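Local coordinates for protein KLLA0F12672p (Kluyveromyces lactis, PDB 4M3O) that probably dephosphorylates the C-terminal domain of RNA polymerase II as a zinc-binding RPAP2-family phosphatase, here represented by its N-terminal domain, at residues Ala3-Ile8 / Ala46-Tyr51. Residues are numbered along the deposited sequence; the frame is centred on the assembly and turned at random.
Sequences ATIEEI and ARTMKY
Ala3 O touches the methyl CG2 of Thr48, while the Ala3 backbone makes hydrogen bonds with the backbones of Asp42 and Lys44. Thr4 holds the N-cap position of helix 5-13 without a side-chain capping bond; its CG2 lies at the edge of the Arg47 guanidinium, 3.5 Å from NH1. At Ile5 the backbone N gives a weak, bent hydrogen bond (133°) to Thr48 OG1, whose stronger partner is Asp45 OD2. The Ile5 side chain divides its two branches: CD1 lies over the centre of one face of the Arg47 guanidinium, 3.5 Å from NH2; with chi1 at -67° CG1 stands beside the backbone N, which turns CG2 anti to it and over the middle of the Tyr51 ring in a CH-pi contact, 4.1 Å from the centroid. The first turn of helix 5-13 packs on helix 46-52; each helix follows one strand of the short parallel pair 2-3 and 42-43, away from the zinc site. Glu6, bent at chi2 (58°), returns its carboxylate to Arg47 nearly coplanar with the guanidinium, a salt bridge in which OE1 accepts a nearly straight hydrogen bond from Arg47 NH1 on its syn lone pair (3.0 Å) and OE2 a weak one from NH2. Ile8 sets CG2 at the Tyr51 ring edge, 3.9 Å from CE2, and CD1 against Thr48 CG2. A serine in place of Tyr51 would probably open a gap beneath Ile5 CG2 and strip Ile8 CG2 of its aromatic neighbour. Leu37 of helix 24-40 also touches Ile8, and Lys9 and Leu13 meet Tyr51.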
ATOM      1  N   ALA A   3       3.506   5.129  -9.398  1.00 53.35           N
ATOM      2  CA  ALA A   3       3.793   3.700  -9.459  1.00 46.50           C
ATOM      3  C   ALA A   3       2.651   2.918 -10.119  1.00 47.06           C
ATOM      4  O   ALA A   3       1.444   3.168  -9.846  1.00 46.74           O
ATOM      5  CB  ALA A   3       4.035   3.159  -8.051  1.00 46.19           C
ATOM      6  N   THR A   4       3.053   1.925 -10.905  1.00 43.67           N
ATOM      7  CA  THR A   4       2.134   1.057 -11.665  1.00 46.86           C
ATOM      8  C   THR A   4       2.499  -0.396 -11.448  1.00 39.53           C
ATOM      9  O   THR A   4       3.570  -0.674 -10.965  1.00 39.36           O
ATOM     10  CB  THR A   4       2.254   1.313 -13.182  1.00 57.65           C
ATOM     11  OG1 THR A   4       2.292   2.731 -13.421  1.00 64.32           O
ATOM     12  CG2 THR A   4       1.073   0.731 -13.959  1.00 64.47           C
ATOM     13  N   ILE A   5       1.591  -1.306 -11.808  1.00 40.36           N
ATOM     14  CA  ILE A   5       1.819  -2.756 -11.736  1.00 42.57           C
ATOM     15  C   ILE A   5       3.149  -3.174 -12.376  1.00 46.82           C
ATOM     16  O   ILE A   5       3.982  -3.960 -11.799  1.00 42.15           O
ATOM     17  CB  ILE A   5       0.670  -3.481 -12.460  1.00 44.22           C
ATOM     18  CG1 ILE A   5      -0.620  -3.285 -11.690  1.00 43.02           C
ATOM     19  CG2 ILE A   5       1.007  -4.958 -12.626  1.00 46.75           C
ATOM     20  CD1 ILE A   5      -1.812  -4.049 -12.200  1.00 43.60           C
ATOM     21  N   GLU A   6       3.354  -2.612 -13.572  1.00 45.22           N
ATOM     22  CA  GLU A   6       4.537  -2.899 -14.407  1.00 47.77           C
ATOM     23  C   GLU A   6       5.826  -2.573 -13.674  1.00 46.64           C
ATOM     24  O   GLU A   6       6.786  -3.341 -13.642  1.00 45.47           O
ATOM     25  CB  GLU A   6       4.444  -2.081 -15.725  1.00 53.35           C
ATOM     26  CG  GLU A   6       3.428  -2.624 -16.781  1.00 56.95           C
ATOM     27  CD  GLU A   6       1.966  -2.749 -16.314  1.00 64.86           C
ATOM     28  OE1 GLU A   6       1.382  -1.774 -15.735  1.00 59.34           O
ATOM     29  OE2 GLU A   6       1.381  -3.846 -16.536  1.00 70.21           O
ATOM     30  N   GLU A   7       5.850  -1.389 -13.121  1.00 51.07           N
ATOM     31  CA  GLU A   7       6.958  -0.931 -12.276  1.00 56.06           C
ATOM     32  C   GLU A   7       7.238  -1.814 -11.045  1.00 49.62           C
ATOM     33  O   GLU A   7       8.380  -2.165 -10.745  1.00 44.26           O
ATOM     34  CB  GLU A   7       6.587   0.461 -11.795  1.00 59.68           C
ATOM     35  CG  GLU A   7       7.657   1.495 -11.970  1.00 67.27           C
ATOM     36  CD  GLU A   7       8.131   2.022 -10.666  1.00 69.15           C
ATOM     37  OE1 GLU A   7       8.738   1.247  -9.902  1.00 89.08           O
ATOM     38  OE2 GLU A   7       7.878   3.202 -10.403  1.00 74.84           O
ATOM     39  N   ILE A   8       6.185  -2.142 -10.306  1.00 45.69           N
ATOM     40  CA  ILE A   8       6.321  -3.044  -9.141  1.00 41.83           C
ATOM     41  C   ILE A   8       6.976  -4.360  -9.556  1.00 41.99           C
ATOM     42  O   ILE A   8       7.912  -4.822  -8.907  1.00 42.83           O
ATOM     43  CB  ILE A   8       4.971  -3.276  -8.466  1.00 44.02           C
ATOM     44  CG1 ILE A   8       4.521  -1.952  -7.805  1.00 43.28           C
ATOM     45  CG2 ILE A   8       5.053  -4.396  -7.402  1.00 43.86           C
ATOM     46  CD1 ILE A   8       3.038  -1.887  -7.600  1.00 43.16           C
ATOM     47  N   ALA A  46      -6.421   2.937 -10.031  1.00 43.88           N
ATOM     48  CA  ALA A  46      -7.200   1.903  -9.378  1.00 43.38           C
ATOM     49  C   ALA A  46      -6.638   0.503  -9.570  1.00 42.79           C
ATOM     50  O   ALA A  46      -6.652  -0.329  -8.620  1.00 38.44           O
ATOM     51  CB  ALA A  46      -8.646   1.969  -9.856  1.00 49.01           C
ATOM     52  N   ARG A  47      -6.156   0.220 -10.771  1.00 40.91           N
ATOM     53  CA  ARG A  47      -5.809  -1.163 -11.081  1.00 44.53           C
ATOM     54  C   ARG A  47      -4.553  -1.542 -10.294  1.00 36.17           C
ATOM     55  O   ARG A  47      -4.392  -2.696  -9.854  1.00 41.44           O
ATOM     56  CB  ARG A  47      -5.670  -1.402 -12.615  1.00 46.93           C
ATOM     57  CG  ARG A  47      -4.437  -0.818 -13.278  1.00 50.49           C
ATOM     58  CD  ARG A  47      -4.413  -1.063 -14.795  1.00 50.34           C
ATOM     59  NE  ARG A  47      -3.678  -2.265 -15.192  1.00 53.34           N
ATOM     60  CZ  ARG A  47      -2.350  -2.359 -15.319  1.00 56.16           C
ATOM     61  NH1 ARG A  47      -1.523  -1.328 -15.051  1.00 61.40           N
ATOM     62  NH2 ARG A  47      -1.821  -3.515 -15.690  1.00 54.47           N
ATOM     63  N   THR A  48      -3.665  -0.569 -10.109  1.00 36.82           N
ATOM     64  CA  THR A  48      -2.462  -0.791  -9.373  1.00 38.28           C
ATOM     65  C   THR A  48      -2.765  -0.972  -7.838  1.00 36.13           C
ATOM     66  O   THR A  48      -2.263  -1.854  -7.154  1.00 36.38           O
ATOM     67  CB  THR A  48      -1.447   0.340  -9.657  1.00 43.79           C
ATOM     68  OG1 THR A  48      -1.204   0.471 -11.074  1.00 43.92           O
ATOM     69  CG2 THR A  48      -0.114   0.025  -8.934  1.00 40.53           C
ATOM     70  N   MET A  49      -3.665  -0.147  -7.359  1.00 34.92           N
ATOM     71  CA  MET A  49      -4.145  -0.152  -5.989  1.00 35.94           C
ATOM     72  C   MET A  49      -4.774  -1.506  -5.671  1.00 36.86           C
ATOM     73  O   MET A  49      -4.482  -2.140  -4.616  1.00 34.78           O
ATOM     74  CB  MET A  49      -5.095   1.028  -5.902  1.00 39.45           C
ATOM     75  CG  MET A  49      -5.360   1.610  -4.582  1.00 46.16           C
ATOM     76  SD  MET A  49      -3.935   2.074  -3.579  1.00 45.66           S
ATOM     77  CE  MET A  49      -4.987   2.171  -2.147  1.00 43.90           C
ATOM     78  N   LYS A  50      -5.526  -2.055  -6.620  1.00 35.84           N
ATOM     79  CA  LYS A  50      -6.124  -3.392  -6.420  1.00 37.82           C
ATOM     80  C   LYS A  50      -5.068  -4.502  -6.487  1.00 39.02           C
ATOM     81  O   LYS A  50      -5.161  -5.483  -5.753  1.00 37.32           O
ATOM     82  CB  LYS A  50      -7.176  -3.710  -7.429  1.00 38.77           C
ATOM     83  CG  LYS A  50      -8.392  -2.791  -7.422  1.00 40.17           C
ATOM     84  CD  LYS A  50      -9.102  -2.860  -8.807  1.00 42.67           C
ATOM     85  CE  LYS A  50     -10.279  -1.893  -8.885  1.00 47.15           C
ATOM     86  NZ  LYS A  50     -11.523  -2.478  -8.304  1.00 52.68           N
ATOM     87  N   TYR A  51      -4.067  -4.313  -7.334  1.00 37.23           N
ATOM     88  CA  TYR A  51      -2.956  -5.274  -7.417  1.00 38.72           C
ATOM     89  C   TYR A  51      -2.123  -5.337  -6.101  1.00 36.63           C
ATOM     90  O   TYR A  51      -1.759  -6.397  -5.646  1.00 37.12           O
ATOM     91  CB  TYR A  51      -2.067  -4.883  -8.607  1.00 37.71           C
ATOM     92  CG  TYR A  51      -0.798  -5.649  -8.743  1.00 37.93           C
ATOM     93  CD1 TYR A  51      -0.806  -6.966  -9.188  1.00 37.80           C
ATOM     94  CD2 TYR A  51       0.427  -5.063  -8.420  1.00 40.78           C
ATOM     95  CE1 TYR A  51       0.380  -7.702  -9.301  1.00 37.27           C
ATOM     96  CE2 TYR A  51       1.624  -5.765  -8.566  1.00 40.30           C
ATOM     97  CZ  TYR A  51       1.595  -7.084  -9.006  1.00 39.46           C
ATOM     98  OH  TYR A  51       2.793  -7.761  -9.084  1.00 44.84           O
TER